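PDB 4B9G: CS6 fimbrial subunit B, CS6 fimbrial subunit A from Escherichia coli, which probably serves as a structural pilin of the CS6 colonization factor, completed by a donor strand from CssA, in bacterial adhesion to host tissue. Local coordinates for residues 35-38 with 39-42; 123-127 with 128-132. All coordinates share one frame; numbering follows the deposited sequence.

Contact 1. Residues 35-38 with 39-42; sequences NSQL and YTVE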
loop_
_atom_site.group_PDB
_atom_site.type_symbol
_atom_site.label_atom_id
_atom_site.label_comp_id
_atom_site.label_asym_id
_atom_site.label_seq_id
_atom_site.Cartn_x
_atom_site.Cartn_y
_atom_site.Cartn_z
ATOM N N ASN A 35 14.155 -3.383 1.446
ATOM C CA ASN A 35 13.734 -2.287 2.304
ATOM C C ASN A 35 13.556 -0.956 1.576
ATOM O O ASN A 35 13.197 0.039 2.204
ATOM C CB ASN A 35 14.708 -2.114 3.485
ATOM C CG ASN A 35 14.022 -1.664 4.766
ATOM O OD1 ASN A 35 12.903 -2.087 5.061
ATOM N ND2 ASN A 35 14.693 -0.804 5.535
ATOM N N SER A 36 13.737 -0.879 0.284
ATOM C CA SER A 36 13.500 0.278 -0.545
ATOM C C SER A 36 12.034 0.602 -0.658
ATOM O O SER A 36 11.199 -0.295 -0.668
ATOM C CB SER A 36 14.103 0.180 -1.931
ATOM O OG SER A 36 15.444 -0.063 -1.958
ATOM N N GLN A 37 11.743 1.899 -0.737
ATOM C CA GLN A 37 10.382 2.337 -0.919
ATOM C C GLN A 37 10.016 2.322 -2.394
ATOM O O GLN A 37 10.667 2.957 -3.232
ATOM C CB GLN A 37 10.188 3.754 -0.369
ATOM C CG GLN A 37 10.409 3.882 1.116
ATOM C CD GLN A 37 10.388 5.327 1.547
ATOM O OE1 GLN A 37 9.371 5.996 1.453
ATOM N NE2 GLN A 37 11.524 5.828 1.989
ATOM N N LEU A 38 8.938 1.617 -2.741
ATOM C CA LEU A 38 8.475 1.508 -4.126
ATOM C C LEU A 38 7.473 2.606 -4.492
ATOM O O LEU A 38 7.450 3.068 -5.645
ATOM C CB LEU A 38 7.874 0.143 -4.367
ATOM C CG LEU A 38 8.803 -1.041 -4.087
ATOM C CD1 LEU A 38 8.083 -2.368 -4.381
ATOM C CD2 LEU A 38 10.117 -0.943 -4.862
ATOM N N TYR A 39 6.637 2.984 -3.535
ATOM C CA TYR A 39 5.706 4.096 -3.655
ATOM C C TYR A 39 5.336 4.525 -2.241
ATOM O O TYR A 39 5.570 3.778 -1.280
ATOM C CB TYR A 39 4.479 3.750 -4.515
ATOM C CG TYR A 39 3.521 2.709 -3.977
ATOM C CD1 TYR A 39 2.535 3.048 -3.066
ATOM C CD2 TYR A 39 3.578 1.392 -4.409
ATOM C CE1 TYR A 39 1.610 2.103 -2.613
ATOM C CE2 TYR A 39 2.668 0.434 -3.960
ATOM C CZ TYR A 39 1.672 0.799 -3.070
ATOM O OH TYR A 39 0.727 -0.091 -2.614
ATOM N N THR A 40 4.750 5.706 -2.123
ATOM C CA THR A 40 4.234 6.162 -0.832
ATOM C C THR A 40 2.760 6.554 -1.010
ATOM O O THR A 40 2.248 6.719 -2.143
ATOM C CB THR A 40 5.080 7.250 -0.279
ATOM O OG1 THR A 40 6.393 6.866 0.103
ATOM C CG2 THR A 40 4.984 8.436 -0.989
ATOM N N VAL A 41 2.081 6.653 0.120
ATOM C CA VAL A 41 0.653 6.942 0.197
ATOM C C VAL A 41 0.470 8.049 1.230
ATOM O O VAL A 41 1.036 7.971 2.337
ATOM C CB VAL A 41 -0.139 5.703 0.664
ATOM C CG1 VAL A 41 -1.644 5.990 0.668
ATOM C CG2 VAL A 41 0.201 4.487 -0.190
ATOM N N GLU A 42 -0.315 9.070 0.891
ATOM C CA GLU A 42 -0.636 10.152 1.826
ATOM C C GLU A 42 -2.140 10.313 1.878
ATOM O O GLU A 42 -2.812 10.257 0.845
ATOM C CB GLU A 42 0.066 11.461 1.427
ATOM C CG GLU A 42 1.585 11.272 1.282
ATOM C CD GLU A 42 2.401 12.556 1.289
ATOM O OE1 GLU A 42 1.839 13.648 1.127
ATOM O OE2 GLU A 42 3.630 12.473 1.439
#
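Y39 overlaps L38 with the base of its side chain, CB lying 3.2 Å from L38 C, while ring atom CD2 comes within 4.5 Å of L38 CB. With CG set between the backbone N and the carbonyl carbon (chi1 66°), the ring stands close over its own main chain, turned obliquely to the L38 carbonyl carbon. V41, two residues on, brings CG2 to the edge of this ring, in its plane and 3.7 Å from Y39 CE1. The chain makes a corner at L38, whose helix-like psi of -36° interrupts the extended run. Successive side chains therefore stop alternating: L38 and Y39 are both buried, and both meet Y82 of strand 79-88. Q37 and T40 form a second, partly exposed pair. Q37 runs extended beyond CG and sets OE1 3.4 Å from T40 OG1, but the angle is poor and no hydrogen bond results. All of this belongs to the CssB portion of the fusion, where strand 37-44 pairs with strand 21-28 and strand 108-119. Across the corner, L38 shares backbone hydrogen bonds with both V26 and A113. The Y39 hydroxyl has its polar partner on strand 79-88, hydrogen-bonding to Y82 OH as the two rings meet edge-to-face. Chemically, then, the corner separates an apolar, aromatic side from a polar one, and Y39 N, buried with no partner in the model, is probably a cost of the turn.

Contact 2. Residues 123-127 with 128-132; sequences SGYSS and GTYAG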
loop_
_atom_site.group_PDB
_atom_site.type_symbol
_atom_site.label_atom_id
_atom_site.label_comp_id
_atom_site.label_asym_id
_atom_site.label_seq_id
_atom_site.Cartn_x
_atom_site.Cartn_y
_atom_site.Cartn_z
ATOM N N SER A 123 19.403 -11.878 -14.860
ATOM C CA SER A 123 19.925 -10.565 -15.208
ATOM C C SER A 123 19.254 -9.428 -14.426
ATOM O O SER A 123 19.596 -8.261 -14.613
ATOM C CB SER A 123 19.743 -10.319 -16.706
ATOM O OG SER A 123 18.385 -10.438 -17.076
ATOM N N GLY A 124 18.301 -9.761 -13.562
ATOM C CA GLY A 124 17.597 -8.750 -12.796
ATOM C C GLY A 124 16.350 -8.234 -13.499
ATOM O O GLY A 124 15.890 -8.807 -14.481
ATOM N N TYR A 125 15.777 -7.166 -12.964
ATOM C CA TYR A 125 14.533 -6.627 -13.491
ATOM C C TYR A 125 14.731 -5.891 -14.815
ATOM O O TYR A 125 15.719 -5.173 -15.006
ATOM C CB TYR A 125 13.926 -5.640 -12.489
ATOM C CG TYR A 125 13.368 -6.272 -11.241
ATOM C CD1 TYR A 125 12.211 -7.036 -11.296
ATOM C CD2 TYR A 125 13.973 -6.080 -10.011
ATOM C CE1 TYR A 125 11.683 -7.616 -10.156
ATOM C CE2 TYR A 125 13.461 -6.657 -8.862
ATOM C CZ TYR A 125 12.315 -7.418 -8.949
ATOM O OH TYR A 125 11.792 -7.991 -7.810
ATOM N N SER A 126 13.773 -6.046 -15.708
ATOM C CA SER A 126 13.738 -5.258 -16.927
ATOM C C SER A 126 13.285 -3.811 -16.659
ATOM O O SER A 126 12.464 -3.540 -15.777
ATOM C CB SER A 126 12.784 -5.888 -17.935
ATOM O OG SER A 126 13.230 -7.151 -18.376
ATOM N N SER A 127 13.807 -2.875 -17.445
ATOM C CA SER A 127 13.278 -1.518 -17.445
ATOM C C SER A 127 11.776 -1.531 -17.731
ATOM O O SER A 127 11.332 -2.251 -18.625
ATOM C CB SER A 127 13.964 -0.682 -18.527
ATOM O OG SER A 127 15.347 -0.507 -18.294
ATOM N N GLY A 128 11.009 -0.690 -17.034
ATOM C CA GLY A 128 9.586 -0.555 -17.291
ATOM C C GLY A 128 8.816 -0.202 -16.031
ATOM O O GLY A 128 9.394 0.062 -14.961
ATOM N N THR A 129 7.497 -0.176 -16.179
ATOM C CA THR A 129 6.593 0.090 -15.071
ATOM C C THR A 129 6.124 -1.214 -14.432
ATOM O O THR A 129 5.782 -2.167 -15.143
ATOM C CB THR A 129 5.384 0.889 -15.576
ATOM O OG1 THR A 129 5.853 2.129 -16.115
ATOM C CG2 THR A 129 4.384 1.157 -14.473
ATOM N N TYR A 130 6.076 -1.211 -13.099
ATOM C CA TYR A 130 5.626 -2.332 -12.282
ATOM C C TYR A 130 4.387 -1.831 -11.538
ATOM O O TYR A 130 4.490 -0.866 -10.781
ATOM C CB TYR A 130 6.757 -2.769 -11.309
ATOM C CG TYR A 130 7.915 -3.389 -12.047
ATOM C CD1 TYR A 130 8.804 -2.602 -12.778
ATOM C CD2 TYR A 130 8.125 -4.762 -12.010
ATOM C CE1 TYR A 130 9.833 -3.175 -13.502
ATOM C CE2 TYR A 130 9.167 -5.343 -12.727
ATOM C CZ TYR A 130 10.013 -4.559 -13.480
ATOM O OH TYR A 130 10.998 -5.189 -14.208
ATOM N N ALA A 131 3.233 -2.449 -11.781
ATOM C CA ALA A 131 1.958 -1.891 -11.338
ATOM C C ALA A 131 1.129 -2.893 -10.551
ATOM O O ALA A 131 1.293 -4.105 -10.650
ATOM C CB ALA A 131 1.157 -1.408 -12.542
ATOM N N GLY A 132 0.197 -2.358 -9.789
ATOM C CA GLY A 132 -0.762 -3.156 -9.040
ATOM C C GLY A 132 -1.859 -2.265 -8.498
ATOM O O GLY A 132 -2.055 -1.145 -8.998
#
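From Y125 to S127 the backbone runs extended outside any strand, then G128, at a phi of 149° readily adopted by glycine, swings the chain into strand 128-142 and brings Y130 back alongside S126. The Y130 side chain spans the bend, CG anti to the carbonyl carbon, and its OH donates to S126 O at 2.7 Å. That oxygen receives the bond on a lone pair in the carbonyl plane, with a C=O...OH angle of 130°, and it also lies in the plane of the phenol at the ring edge. A tyrosine hydroxyl gripping the backbone four residues earlier, with glycine two residues before the tyrosine, is a tyrosine corner, a motif familiar from Greek-key beta sandwiches. Y125 packs beside it. Its CB sits 3.4 Å from Y130 OH, and CD1 reaches 3.8 Å from Y130 CE2, the ring planes standing 83° apart with centroids 5.5 Å from each other. The phenol group of Y130 is thus flanked by carbon of Y125 and tied down by polar atoms: N72 ND2 also hydrogen-bonds to its OH. The hydroxyl of Y125 is anchored elsewhere, to Y115 OH and N79 O. The whole bend belongs to the CssB portion. Strand 128-142 runs on between strand 65-72 and the fused CssA strand 145-160, where G128 and Y130 pair through their backbones with I160 and T158, while M80 of strand 79-88 packs against both tyrosines.

Overall arrangement
Contact 1 precedes contact 2 along the chain, and both belong to the CssB part of the fusion. Their centres lie 16 Å apart and their nearest atoms about 7 Å apart, without touching. Both reach the same curled sheet, the centre of contact 1 about 8 Å from that of the chain and the centre of contact 2 about 18 Å, where a loop enters strand 128-142. Y115 bonds to both regions, through its backbone to N35 and S36 and through its hydroxyl to Y125. The fused CssA strand 145-160 pairs along contact 2 and touches contact 1 by a weak hydrogen bond from T158 to L38 O, an engineered join that mimics donor-strand complementation of a pilin's immunoglobulin-like fold.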